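Local coordinates for protein SnoN,SnoN (Streptomyces nogalater, PDB 5EQU) that probably works as an iron- and 2-oxoglutarate-dependent epimerase, and here holds nogalamycin RO and 2-oxoglutarate near a bound iron ion, at residues E72-G77 against Y86-Q91; L118-L123 against R279-R284; T155-W160 against C216-A221. All blocks are in the same frame, centred on the assembly; numbering follows the deposited sequence.

In the fold
All three contacts reach one large antiparallel sheet. Interaction 1 closes the hairpin at its edge and is partly buried, with V74 exposed and W76 and Y86 buried against nogalamycin RO. Interaction 2, also partly buried, lays the last modelled residues beside strand 118-128, next to strand 81-87 of interaction 1, and relies on backbone bonds and an arginine. The two touch where A90 and Q91 meet L123. Interaction 3 is the buried one, a regular strand pair whose W160 donates to 2-oxoglutarate, with a weaker bond from H219. In this engineered fusion, interaction 1 lies wholly in the 14-202 part, whereas interactions 2 and 3 each join that part to 203-305.

Interaction 1 of 3, residues E72-G77 against Y86-Q91; sequences ESVRWG and YVADAQ. With 5R6 (Nogalamycin RO), chain G.
With CG of Y86 tucked between its own backbone N and carbonyl carbon (chi1 66°), and CG1 of V74 turned opposite its backbone N (chi1 179°), the two side chains lie side by side and point the same way. V74 sits over one face of the phenol, CB 3.9 Å from the Y86 ring centroid in a CH-pi contact, while its CG1 comes 3.5 Å from Y86 OH. On the opposite face rests CAD, an N-methyl of nogalamycin RO, 3.5 Å above the ring plane and over its centre. W76 CB meets the ring at its edge.

Underneath, V74 and Y86 form an antiparallel hydrogen-bonded pair of the hairpin 74-78/81-87, within the 14-202 part of the fusion. V74 N gives to Y86 O at 2.8 Å, nearly straight at 163°, and Y86 N returns a bond to V74 O at 2.9 Å. Past the pair a water spans the gap, donating to E72 O and accepting from A88 N.

One face of the W76 indole lies against the ligand's fused rings, its CZ2 3.4 Å from CBH of nogalamycin RO. The side chain of W76 is about 6 Å from the bound iron. If the ligand amine is protonated, its methyl would be polarised and suited to the electron-rich phenol, so the hairpin probably recognises the aminosugar by an aromatic face and the chromophore by the indole.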
loop_
_atom_site.group_PDB
_atom_site.type_symbol
_atom_site.label_atom_id
_atom_site.label_comp_id
_atom_site.label_asym_id
_atom_site.label_seq_id
_atom_site.Cartn_x
_atom_site.Cartn_y
_atom_site.Cartn_z
ATOM N N GLU A 72 2.433 2.911 -19.071
ATOM C CA GLU A 72 3.518 3.725 -18.564
ATOM C C GLU A 72 3.654 3.411 -17.077
ATOM O O GLU A 72 2.656 3.320 -16.354
ATOM C CB GLU A 72 3.211 5.216 -18.778
ATOM C CG GLU A 72 4.430 6.112 -19.005
ATOM C CD GLU A 72 4.670 6.462 -20.481
ATOM O OE1 GLU A 72 5.548 5.817 -21.104
ATOM O OE2 GLU A 72 3.989 7.381 -21.035
ATOM N N SER A 73 4.886 3.237 -16.618
ATOM C CA SER A 73 5.138 3.111 -15.192
ATOM C C SER A 73 6.061 4.205 -14.693
ATOM O O SER A 73 6.805 4.802 -15.450
ATOM C CB SER A 73 5.728 1.754 -14.891
ATOM O OG SER A 73 6.792 1.499 -15.773
ATOM N N VAL A 74 5.990 4.443 -13.398
ATOM C CA VAL A 74 6.822 5.393 -12.692
ATOM C C VAL A 74 7.989 4.620 -12.046
ATOM O O VAL A 74 7.786 3.551 -11.460
ATOM C CB VAL A 74 5.969 6.081 -11.591
ATOM C CG1 VAL A 74 6.770 7.084 -10.769
ATOM C CG2 VAL A 74 4.742 6.762 -12.213
ATOM N N ARG A 75 9.196 5.164 -12.149
ATOM C CA ARG A 75 10.333 4.673 -11.369
ATOM C C ARG A 75 10.437 5.417 -10.045
ATOM O O ARG A 75 10.531 6.636 -10.033
ATOM C CB ARG A 75 11.636 4.857 -12.134
ATOM C CG ARG A 75 12.855 4.333 -11.378
ATOM C CD ARG A 75 14.085 4.367 -12.252
ATOM N NE ARG A 75 15.341 4.096 -11.531
ATOM C CZ ARG A 75 16.082 4.993 -10.856
ATOM N NH1 ARG A 75 15.696 6.271 -10.727
ATOM N NH2 ARG A 75 17.220 4.596 -10.280
ATOM N N TRP A 76 10.406 4.687 -8.937
ATOM C CA TRP A 76 10.799 5.200 -7.644
ATOM C C TRP A 76 12.229 4.728 -7.445
ATOM O O TRP A 76 12.491 3.528 -7.371
ATOM C CB TRP A 76 9.872 4.644 -6.556
ATOM C CG TRP A 76 10.237 4.892 -5.037
ATOM C CD1 TRP A 76 11.279 5.643 -4.522
ATOM C CD2 TRP A 76 9.516 4.399 -3.901
ATOM N NE1 TRP A 76 11.225 5.648 -3.156
ATOM C CE2 TRP A 76 10.179 4.869 -2.746
ATOM C CE3 TRP A 76 8.400 3.567 -3.747
ATOM C CZ2 TRP A 76 9.743 4.566 -1.459
ATOM C CZ3 TRP A 76 7.963 3.258 -2.453
ATOM C CH2 TRP A 76 8.639 3.746 -1.333
ATOM N N GLY A 77 13.160 5.666 -7.359
ATOM C CA GLY A 77 14.551 5.308 -7.290
ATOM C C GLY A 77 15.444 6.515 -7.280
ATOM O O GLY A 77 14.983 7.636 -7.091
ATOM N N TYR A 86 6.372 1.094 -10.736
ATOM C CA TYR A 86 4.955 0.909 -10.450
ATOM C C TYR A 86 4.041 1.587 -11.422
ATOM O O TYR A 86 4.403 2.605 -12.005
ATOM C CB TYR A 86 4.576 1.345 -9.038
ATOM C CG TYR A 86 4.690 2.816 -8.710
ATOM C CD1 TYR A 86 5.881 3.362 -8.241
ATOM C CD2 TYR A 86 3.588 3.666 -8.832
ATOM C CE1 TYR A 86 5.976 4.715 -7.917
ATOM C CE2 TYR A 86 3.679 5.006 -8.498
ATOM C CZ TYR A 86 4.876 5.517 -8.047
ATOM O OH TYR A 86 4.961 6.848 -7.740
ATOM N N VAL A 87 2.850 1.002 -11.580
ATOM C CA VAL A 87 1.784 1.566 -12.399
ATOM C C VAL A 87 0.913 2.375 -11.467
ATOM O O VAL A 87 0.283 1.829 -10.580
ATOM C CB VAL A 87 0.971 0.474 -13.106
ATOM C CG1 VAL A 87 -0.095 1.095 -14.002
ATOM C CG2 VAL A 87 1.900 -0.374 -13.960
ATOM N N ALA A 88 0.914 3.688 -11.646
ATOM C CA ALA A 88 0.124 4.579 -10.787
ATOM C C ALA A 88 -1.359 4.498 -11.134
ATOM O O ALA A 88 -1.707 4.328 -12.274
ATOM C CB ALA A 88 0.608 6.001 -10.943
ATOM N N ASP A 89 -2.209 4.602 -10.123
ATOM C CA ASP A 89 -3.656 4.519 -10.278
ATOM C C ASP A 89 -4.082 3.506 -11.321
ATOM O O ASP A 89 -4.843 3.813 -12.214
ATOM C CB ASP A 89 -4.207 5.892 -10.585
ATOM C CG ASP A 89 -4.010 6.828 -9.426
ATOM O OD1 ASP A 89 -4.740 6.648 -8.395
ATOM O OD2 ASP A 89 -3.100 7.682 -9.545
ATOM N N ALA A 90 -3.565 2.288 -11.166
ATOM C CA ALA A 90 -3.780 1.205 -12.129
ATOM C C ALA A 90 -5.255 0.856 -12.307
ATOM O O ALA A 90 -5.611 0.399 -13.353
ATOM C CB ALA A 90 -2.980 -0.048 -11.727
ATOM N N GLN A 91 -6.084 1.090 -11.296
ATOM C CA GLN A 91 -7.509 0.845 -11.392
ATOM C C GLN A 91 -8.299 1.709 -12.369
ATOM O O GLN A 91 -9.379 1.317 -12.756
ATOM C CB GLN A 91 -8.182 0.896 -10.018
ATOM C CG GLN A 91 -8.616 2.254 -9.486
ATOM C CD GLN A 91 -7.457 3.151 -9.076
ATOM O OE1 GLN A 91 -6.297 2.738 -9.081
ATOM N NE2 GLN A 91 -7.774 4.393 -8.729
HETATM C CAR 5R6 G . 15.535 7.446 -0.526
HETATM C CBN 5R6 G . 16.896 7.004 -0.199
HETATM O OAL 5R6 G . 16.891 6.406 1.148
HETATM C CBR 5R6 G . 17.941 8.133 -0.469
HETATM O OAM 5R6 G . 18.627 7.683 -1.633
HETATM C CBM 5R6 G . 17.359 9.540 -0.876
HETATM C CAB 5R6 G . 18.360 10.683 -0.806
HETATM O OAW 5R6 G . 16.197 9.899 -0.099
HETATM C CBP 5R6 G . 15.183 8.839 0.047
HETATM O OAX 5R6 G . 13.918 9.196 -0.561
HETATM C CBQ 5R6 G . 13.588 9.787 -1.853
HETATM C CAT 5R6 G . 14.559 9.668 -3.058
HETATM C CBW 5R6 G . 14.060 10.605 -4.192
HETATM C CAE 5R6 G . 14.872 10.415 -5.491
HETATM O OAO 5R6 G . 14.303 11.921 -3.760
HETATM C CBF 5R6 G . 12.252 9.416 -2.212
HETATM C CBB 5R6 G . 11.380 8.782 -1.302
HETATM O OAK 5R6 G . 11.856 8.463 -0.081
HETATM C CBK 5R6 G . 10.044 8.450 -1.568
HETATM C CBH 5R6 G . 9.233 7.829 -0.622
HETATM O OAI 5R6 G . 9.686 7.493 0.485
HETATM C CBJ 5R6 G . 7.890 7.567 -0.955
HETATM C CBA 5R6 G . 7.063 6.954 -0.029
HETATM O OAJ 5R6 G . 7.620 6.605 1.163
HETATM C CAP 5R6 G . 5.757 6.683 -0.306
HETATM C CBD 5R6 G . 5.204 6.976 -1.538
HETATM C CBX 5R6 G . 3.826 6.762 -1.841
HETATM C CAF 5R6 G . 2.943 7.313 -0.679
HETATM O OAY 5R6 G . 3.374 7.618 -2.929
HETATM C CBS 5R6 G . 3.463 5.340 -2.152
HETATM O OAN 5R6 G . 2.040 5.233 -2.408
HETATM C CBT 5R6 G . 4.254 4.889 -3.375
HETATM N NBV 5R6 G . 3.814 3.556 -3.786
HETATM C CAD 5R6 G . 4.589 3.080 -4.958
HETATM C CAC 5R6 G . 3.846 2.521 -2.707
HETATM C CAS 5R6 G . 4.160 5.931 -4.535
HETATM C CBO 5R6 G . 4.157 7.436 -4.066
HETATM O OAV 5R6 G . 5.460 7.890 -3.683
HETATM C CBE 5R6 G . 6.017 7.574 -2.472
HETATM C CBL 5R6 G . 7.363 7.883 -2.216
HETATM C CBG 5R6 G . 8.197 8.508 -3.150
HETATM O OAH 5R6 G . 7.770 8.803 -4.254
HETATM C CBI 5R6 G . 9.534 8.796 -2.821
HETATM C CAQ 5R6 G . 10.394 9.446 -3.730
HETATM C CBC 5R6 G . 11.740 9.769 -3.460
HETATM C CBU 5R6 G . 12.500 10.489 -4.445
HETATM C CAZ 5R6 G . 12.015 11.882 -4.478
HETATM O OAG 5R6 G . 12.082 12.567 -5.507
HETATM O OAU 5R6 G . 11.595 12.462 -3.278
HETATM C CAA 5R6 G . 11.541 13.912 -3.166
HETATM O O HOH W 1 1.855 4.640 -14.236
#

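Interaction 2 of 3, residues L118-L123 against R279-R284; sequences LRLFKL and RFPLLR. With 5R6 (Nogalamycin RO), chain G.
L118 and L120 bind L283 and P281 through the backbone, laying the last modelled residues along strand 118-128 of the large cupin-type sheet around a single bridge at R119 and L282. The strand belongs to the 14-202 part of the fusion and R279-R284 to the 203-305 part. L118 O takes two donors, L283 N at 3.0 Å and a water that accepts from R284 N at 2.8 Å. L120 N gives to P281 O, also at 3.0 Å.

R119 is the side chain of the strand that bonds to R279-R284. Its CG lies opposite the carbonyl carbon (chi1 -76°), and the chain then runs extended, bringing NH1 to F280 O at 2.7 Å and 163°. The carbonyl oxygen lies almost in the guanidinium plane, only 4° out of it. NE is satisfied by A246 O, and L282 CG rests over one guanidinium face. R279 NE is taken by P262 O, while F121 O lies at the edge of the R279 guanidinium, 3.5 Å from NH1.

F121 and K122 both face V242, a classic beta bulge within the strand. K122 NZ reaches OAN of nogalamycin RO at 2.7 Å and makes a salt bridge to E124. Apolar contacts include L118 CB to L283 CD1 and L120 CB to P281 CD; where the F121 and F280 side chains run side by side, F121 CD1 comes 3.8 Å from F280 CE1.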
loop_
_atom_site.group_PDB
_atom_site.type_symbol
_atom_site.label_atom_id
_atom_site.label_comp_id
_atom_site.label_asym_id
_atom_site.label_seq_id
_atom_site.Cartn_x
_atom_site.Cartn_y
_atom_site.Cartn_z
ATOM N N LEU A 118 -15.394 2.596 4.024
ATOM C CA LEU A 118 -14.210 3.055 3.326
ATOM C C LEU A 118 -14.467 3.287 1.835
ATOM O O LEU A 118 -15.447 2.817 1.260
ATOM C CB LEU A 118 -13.075 2.035 3.446
ATOM C CG LEU A 118 -12.593 1.618 4.840
ATOM C CD1 LEU A 118 -11.734 0.347 4.775
ATOM C CD2 LEU A 118 -11.773 2.733 5.488
ATOM N N ARG A 119 -13.535 4.017 1.237
ATOM C CA ARG A 119 -13.455 4.231 -0.179
ATOM C C ARG A 119 -12.071 3.852 -0.613
ATOM O O ARG A 119 -11.111 3.980 0.166
ATOM C CB ARG A 119 -13.677 5.718 -0.518
ATOM C CG ARG A 119 -15.124 6.139 -0.433
ATOM C CD ARG A 119 -15.319 7.646 -0.607
ATOM N NE ARG A 119 -16.726 7.952 -0.470
ATOM C CZ ARG A 119 -17.631 7.848 -1.445
ATOM N NH1 ARG A 119 -17.309 7.450 -2.681
ATOM N NH2 ARG A 119 -18.888 8.121 -1.168
ATOM N N LEU A 120 -11.955 3.456 -1.865
ATOM C CA LEU A 120 -10.668 3.303 -2.479
ATOM C C LEU A 120 -10.101 4.677 -2.819
ATOM O O LEU A 120 -10.788 5.505 -3.449
ATOM C CB LEU A 120 -10.804 2.514 -3.768
ATOM C CG LEU A 120 -9.558 2.385 -4.629
ATOM C CD1 LEU A 120 -8.539 1.526 -3.919
ATOM C CD2 LEU A 120 -9.933 1.812 -5.970
ATOM N N PHE A 121 -8.838 4.894 -2.471
ATOM C CA PHE A 121 -8.114 6.076 -2.938
ATOM C C PHE A 121 -7.288 5.771 -4.165
ATOM O O PHE A 121 -7.341 6.512 -5.177
ATOM C CB PHE A 121 -7.225 6.640 -1.822
ATOM C CG PHE A 121 -6.328 7.753 -2.272
ATOM C CD1 PHE A 121 -6.861 8.942 -2.705
ATOM C CD2 PHE A 121 -4.935 7.617 -2.217
ATOM C CE1 PHE A 121 -6.044 9.985 -3.113
ATOM C CE2 PHE A 121 -4.105 8.654 -2.632
ATOM C CZ PHE A 121 -4.671 9.845 -3.082
ATOM N N LYS A 122 -6.500 4.695 -4.080
ATOM C CA LYS A 122 -5.682 4.274 -5.244
ATOM C C LYS A 122 -5.263 2.828 -5.142
ATOM O O LYS A 122 -5.239 2.281 -4.044
ATOM C CB LYS A 122 -4.431 5.142 -5.406
ATOM C CG LYS A 122 -3.389 4.967 -4.302
ATOM C CD LYS A 122 -2.195 5.898 -4.520
ATOM C CE LYS A 122 -1.252 5.869 -3.337
ATOM N NZ LYS A 122 0.048 6.467 -3.725
ATOM N N LEU A 123 -4.933 2.231 -6.294
ATOM C CA LEU A 123 -4.180 0.989 -6.325
ATOM C C LEU A 123 -3.012 1.101 -7.282
ATOM O O LEU A 123 -3.146 1.599 -8.408
ATOM C CB LEU A 123 -5.067 -0.221 -6.718
ATOM C CG LEU A 123 -4.393 -1.590 -6.885
ATOM C CD1 LEU A 123 -5.382 -2.724 -6.689
ATOM C CD2 LEU A 123 -3.771 -1.742 -8.248
ATOM N N ARG A 279 -14.722 7.603 -9.040
ATOM C CA ARG A 279 -13.291 7.826 -8.932
ATOM C C ARG A 279 -12.759 7.340 -7.598
ATOM O O ARG A 279 -11.644 6.888 -7.531
ATOM C CB ARG A 279 -12.962 9.320 -9.127
ATOM C CG ARG A 279 -11.480 9.677 -9.017
ATOM C CD ARG A 279 -10.644 8.931 -10.038
ATOM N NE ARG A 279 -9.218 9.260 -9.931
ATOM C CZ ARG A 279 -8.386 8.802 -9.004
ATOM N NH1 ARG A 279 -8.780 7.997 -8.016
ATOM N NH2 ARG A 279 -7.126 9.174 -9.058
ATOM N N PHE A 280 -13.566 7.447 -6.546
ATOM C CA PHE A 280 -13.153 7.106 -5.195
ATOM C C PHE A 280 -14.243 6.200 -4.586
ATOM O O PHE A 280 -14.979 6.594 -3.660
ATOM C CB PHE A 280 -12.938 8.390 -4.362
ATOM C CG PHE A 280 -11.861 9.305 -4.902
ATOM C CD1 PHE A 280 -10.524 9.013 -4.705
ATOM C CD2 PHE A 280 -12.193 10.465 -5.594
ATOM C CE1 PHE A 280 -9.530 9.833 -5.198
ATOM C CE2 PHE A 280 -11.209 11.299 -6.097
ATOM C CZ PHE A 280 -9.873 10.977 -5.899
ATOM N N PRO A 281 -14.360 4.966 -5.112
ATOM C CA PRO A 281 -15.607 4.252 -4.896
ATOM C C PRO A 281 -15.757 3.698 -3.510
ATOM O O PRO A 281 -14.791 3.278 -2.923
ATOM C CB PRO A 281 -15.549 3.136 -5.944
ATOM C CG PRO A 281 -14.085 2.893 -6.168
ATOM C CD PRO A 281 -13.496 4.276 -6.091
ATOM N N LEU A 282 -16.973 3.720 -2.988
ATOM C CA LEU A 282 -17.327 3.017 -1.758
ATOM C C LEU A 282 -16.959 1.540 -1.893
ATOM O O LEU A 282 -17.127 0.967 -2.960
ATOM C CB LEU A 282 -18.821 3.139 -1.469
ATOM C CG LEU A 282 -19.302 4.508 -0.949
ATOM C CD1 LEU A 282 -20.801 4.642 -1.141
ATOM C CD2 LEU A 282 -18.938 4.724 0.519
ATOM N N LEU A 283 -16.401 0.948 -0.834
ATOM C CA LEU A 283 -16.032 -0.470 -0.877
ATOM C C LEU A 283 -17.290 -1.314 -0.788
ATOM O O LEU A 283 -17.519 -2.195 -1.607
ATOM C CB LEU A 283 -15.048 -0.816 0.236
ATOM C CG LEU A 283 -13.665 -0.182 0.127
ATOM C CD1 LEU A 283 -12.718 -0.887 1.086
ATOM C CD2 LEU A 283 -13.083 -0.228 -1.275
ATOM N N ARG A 284 -18.107 -0.968 0.193
ATOM C CA ARG A 284 -19.395 -1.583 0.448
ATOM C C ARG A 284 -20.333 -1.498 -0.775
ATOM O O ARG A 284 -21.219 -0.647 -0.862
ATOM C CB ARG A 284 -20.005 -0.911 1.691
ATOM C CG ARG A 284 -20.862 -1.813 2.553
ATOM C CD ARG A 284 -21.173 -1.109 3.865
ATOM N NE ARG A 284 -19.982 -0.991 4.726
ATOM C CZ ARG A 284 -19.974 -0.572 6.000
ATOM N NH1 ARG A 284 -18.816 -0.514 6.681
ATOM N NH2 ARG A 284 -21.105 -0.203 6.608
HETATM C CAR 5R6 G . 15.535 7.446 -0.526
HETATM C CBN 5R6 G . 16.896 7.004 -0.199
HETATM O OAL 5R6 G . 16.891 6.406 1.148
HETATM C CBR 5R6 G . 17.941 8.133 -0.469
HETATM O OAM 5R6 G . 18.627 7.683 -1.633
HETATM C CBM 5R6 G . 17.359 9.540 -0.876
HETATM C CAB 5R6 G . 18.360 10.683 -0.806
HETATM O OAW 5R6 G . 16.197 9.899 -0.099
HETATM C CBP 5R6 G . 15.183 8.839 0.047
HETATM O OAX 5R6 G . 13.918 9.196 -0.561
HETATM C CBQ 5R6 G . 13.588 9.787 -1.853
HETATM C CAT 5R6 G . 14.559 9.668 -3.058
HETATM C CBW 5R6 G . 14.060 10.605 -4.192
HETATM C CAE 5R6 G . 14.872 10.415 -5.491
HETATM O OAO 5R6 G . 14.303 11.921 -3.760
HETATM C CBF 5R6 G . 12.252 9.416 -2.212
HETATM C CBB 5R6 G . 11.380 8.782 -1.302
HETATM O OAK 5R6 G . 11.856 8.463 -0.081
HETATM C CBK 5R6 G . 10.044 8.450 -1.568
HETATM C CBH 5R6 G . 9.233 7.829 -0.622
HETATM O OAI 5R6 G . 9.686 7.493 0.485
HETATM C CBJ 5R6 G . 7.890 7.567 -0.955
HETATM C CBA 5R6 G . 7.063 6.954 -0.029
HETATM O OAJ 5R6 G . 7.620 6.605 1.163
HETATM C CAP 5R6 G . 5.757 6.683 -0.306
HETATM C CBD 5R6 G . 5.204 6.976 -1.538
HETATM C CBX 5R6 G . 3.826 6.762 -1.841
HETATM C CAF 5R6 G . 2.943 7.313 -0.679
HETATM O OAY 5R6 G . 3.374 7.618 -2.929
HETATM C CBS 5R6 G . 3.463 5.340 -2.152
HETATM O OAN 5R6 G . 2.040 5.233 -2.408
HETATM C CBT 5R6 G . 4.254 4.889 -3.375
HETATM N NBV 5R6 G . 3.814 3.556 -3.786
HETATM C CAD 5R6 G . 4.589 3.080 -4.958
HETATM C CAC 5R6 G . 3.846 2.521 -2.707
HETATM C CAS 5R6 G . 4.160 5.931 -4.535
HETATM C CBO 5R6 G . 4.157 7.436 -4.066
HETATM O OAV 5R6 G . 5.460 7.890 -3.683
HETATM C CBE 5R6 G . 6.017 7.574 -2.472
HETATM C CBL 5R6 G . 7.363 7.883 -2.216
HETATM C CBG 5R6 G . 8.197 8.508 -3.150
HETATM O OAH 5R6 G . 7.770 8.803 -4.254
HETATM C CBI 5R6 G . 9.534 8.796 -2.821
HETATM C CAQ 5R6 G . 10.394 9.446 -3.730
HETATM C CBC 5R6 G . 11.740 9.769 -3.460
HETATM C CBU 5R6 G . 12.500 10.489 -4.445
HETATM C CAZ 5R6 G . 12.015 11.882 -4.478
HETATM O OAG 5R6 G . 12.082 12.567 -5.507
HETATM O OAU 5R6 G . 11.595 12.462 -3.278
HETATM C CAA 5R6 G . 11.541 13.912 -3.166
HETATM O O HOH W 2 -17.970 1.502 1.514
#

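Interaction 3 of 3, residues T155-W160 against C216-A221; sequences TALTAW and CTFHHA. With AKG (2-oxoglutaric acid), chain F.
W160 N gives to T217 O at 2.8 Å and 166°, one of four bonds pairing W160 with T217 and T158 with H219 across antiparallel strands from the 14-202 and 203-305 parts of the fusion. The W160 side chain, on the face it shares with T158, T217 and H219, donates from NE1 to O4 of 2-oxoglutarate at 2.8 Å. A leucine here would probably leave O4 without its indole donor and that carboxylate less firmly held. H219 NE2 bonds weakly to O2 of 2-oxoglutarate at 3.2 Å, and R236, T139 and S240 complete the grip. With H219 CG between its backbone N and carbonyl carbon (chi1 68°), the imidazole lies alongside T158, whose CB is over one face, 3.9 Å from the ring centroid. One water bonds to H219 ND1 and T217 OG1 and donates to T158 O, probably helping to fix the ring's rotation.

On the sheet's other face, L157 CD2 meets the F218 ring at its edge, 3.6 Å from F218 CD2, and A159 CB lies 3.6 Å from F218 CE2. L157 and F218 pack on helix 104-114, strands 45-48 and 236-245 continue the sheet on either side, and strand 173-175 faces W160, T217 and H219.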
loop_
_atom_site.group_PDB
_atom_site.type_symbol
_atom_site.label_atom_id
_atom_site.label_comp_id
_atom_site.label_asym_id
_atom_site.label_seq_id
_atom_site.Cartn_x
_atom_site.Cartn_y
_atom_site.Cartn_z
ATOM N N THR A 155 -5.455 7.657 9.493
ATOM C CA THR A 155 -6.138 6.414 9.782
ATOM C C THR A 155 -6.374 5.546 8.542
ATOM O O THR A 155 -7.100 4.565 8.607
ATOM C CB THR A 155 -7.427 6.630 10.594
ATOM O OG1 THR A 155 -8.389 7.329 9.820
ATOM C CG2 THR A 155 -7.152 7.369 11.900
ATOM N N ALA A 156 -5.693 5.872 7.446
ATOM C CA ALA A 156 -5.788 5.134 6.227
ATOM C C ALA A 156 -5.250 3.694 6.453
ATOM O O ALA A 156 -4.607 3.406 7.461
ATOM C CB ALA A 156 -5.003 5.856 5.132
ATOM N N LEU A 157 -5.488 2.815 5.496
ATOM C CA LEU A 157 -5.133 1.398 5.639
ATOM C C LEU A 157 -4.761 0.920 4.271
ATOM O O LEU A 157 -5.460 1.269 3.282
ATOM C CB LEU A 157 -6.358 0.681 6.207
ATOM C CG LEU A 157 -6.578 -0.808 6.260
ATOM C CD1 LEU A 157 -7.715 -1.125 7.214
ATOM C CD2 LEU A 157 -6.962 -1.345 4.898
ATOM N N THR A 158 -3.668 0.155 4.199
ATOM C CA THR A 158 -3.085 -0.315 2.924
ATOM C C THR A 158 -3.156 -1.866 2.818
ATOM O O THR A 158 -2.780 -2.559 3.758
ATOM C CB THR A 158 -1.662 0.180 2.743
ATOM O OG1 THR A 158 -1.670 1.614 2.619
ATOM C CG2 THR A 158 -1.042 -0.343 1.465
ATOM N N ALA A 159 -3.675 -2.390 1.695
ATOM C CA ALA A 159 -3.715 -3.834 1.477
ATOM C C ALA A 159 -2.652 -4.118 0.471
ATOM O O ALA A 159 -2.710 -3.600 -0.619
ATOM C CB ALA A 159 -5.065 -4.285 0.968
ATOM N N TRP A 160 -1.662 -4.941 0.840
ATOM C CA TRP A 160 -0.561 -5.300 -0.077
ATOM C C TRP A 160 -0.784 -6.756 -0.452
ATOM O O TRP A 160 -0.657 -7.606 0.402
ATOM C CB TRP A 160 0.757 -5.127 0.661
ATOM C CG TRP A 160 1.995 -5.046 -0.120
ATOM C CD1 TRP A 160 2.725 -3.906 -0.376
ATOM C CD2 TRP A 160 2.783 -6.131 -0.591
ATOM N NE1 TRP A 160 3.878 -4.229 -1.069
ATOM C CE2 TRP A 160 3.934 -5.585 -1.203
ATOM C CE3 TRP A 160 2.597 -7.523 -0.630
ATOM C CZ2 TRP A 160 4.914 -6.383 -1.780
ATOM C CZ3 TRP A 160 3.578 -8.312 -1.241
ATOM C CH2 TRP A 160 4.707 -7.754 -1.796
ATOM N N CYS A 216 -2.276 -11.481 1.553
ATOM C CA CYS A 216 -2.060 -10.047 1.697
ATOM C C CYS A 216 -1.646 -9.666 3.132
ATOM O O CYS A 216 -1.813 -10.456 4.077
ATOM C CB CYS A 216 -3.310 -9.302 1.293
ATOM S SG CYS A 216 -4.585 -9.247 2.554
ATOM N N THR A 217 -1.050 -8.480 3.278
ATOM C CA THR A 217 -1.007 -7.788 4.576
ATOM C C THR A 217 -1.929 -6.559 4.492
ATOM O O THR A 217 -2.137 -6.024 3.408
ATOM C CB THR A 217 0.422 -7.364 4.985
ATOM O OG1 THR A 217 1.105 -6.715 3.906
ATOM C CG2 THR A 217 1.260 -8.596 5.384
ATOM N N PHE A 218 -2.538 -6.195 5.614
ATOM C CA PHE A 218 -3.100 -4.888 5.840
ATOM C C PHE A 218 -2.209 -4.142 6.845
ATOM O O PHE A 218 -1.889 -4.711 7.896
ATOM C CB PHE A 218 -4.497 -4.987 6.426
ATOM C CG PHE A 218 -5.484 -5.627 5.495
ATOM C CD1 PHE A 218 -5.663 -7.004 5.485
ATOM C CD2 PHE A 218 -6.223 -4.850 4.598
ATOM C CE1 PHE A 218 -6.573 -7.581 4.627
ATOM C CE2 PHE A 218 -7.134 -5.438 3.736
ATOM C CZ PHE A 218 -7.313 -6.790 3.739
ATOM N N HIS A 219 -1.827 -2.890 6.540
ATOM C CA HIS A 219 -1.162 -2.035 7.528
ATOM C C HIS A 219 -1.711 -0.609 7.639
ATOM O O HIS A 219 -2.072 0.016 6.657
ATOM C CB HIS A 219 0.354 -2.011 7.340
ATOM C CG HIS A 219 0.829 -1.332 6.104
ATOM N ND1 HIS A 219 1.090 -2.014 4.938
ATOM C CD2 HIS A 219 1.156 -0.033 5.860
ATOM C CE1 HIS A 219 1.540 -1.167 4.024
ATOM N NE2 HIS A 219 1.609 0.037 4.564
ATOM N N HIS A 220 -1.750 -0.146 8.882
ATOM C CA HIS A 220 -2.141 1.199 9.280
ATOM C C HIS A 220 -1.176 2.244 8.690
ATOM O O HIS A 220 0.012 1.993 8.482
ATOM C CB HIS A 220 -2.153 1.249 10.809
ATOM C CG HIS A 220 -2.897 2.392 11.416
ATOM N ND1 HIS A 220 -2.383 3.660 11.464
ATOM C CD2 HIS A 220 -4.062 2.436 12.105
ATOM C CE1 HIS A 220 -3.223 4.457 12.098
ATOM N NE2 HIS A 220 -4.250 3.740 12.507
ATOM N N ALA A 221 -1.721 3.398 8.372
ATOM C CA ALA A 221 -0.955 4.501 7.747
ATOM C C ALA A 221 0.247 5.001 8.584
ATOM O O ALA A 221 1.283 5.415 8.046
ATOM C CB ALA A 221 -1.910 5.644 7.446
HETATM C C1 AKG F . 3.362 0.364 0.994
HETATM O O1 AKG F . 2.576 -0.295 0.270
HETATM O O2 AKG F . 2.932 1.130 1.882
HETATM C C2 AKG F . 4.814 0.201 0.809
HETATM O O5 AKG F . 5.635 0.984 1.322
HETATM C C3 AKG F . 5.231 -0.967 -0.083
HETATM C C4 AKG F . 6.743 -1.143 -0.172
HETATM C C5 AKG F . 7.191 -2.255 -1.102
HETATM O O3 AKG F . 8.428 -2.413 -1.250
HETATM O O4 AKG F . 6.330 -2.941 -1.719
HETATM O O HOH W 3 0.047 -4.131 3.947
HETATM O O HOH W 4 -1.551 2.363 5.256
#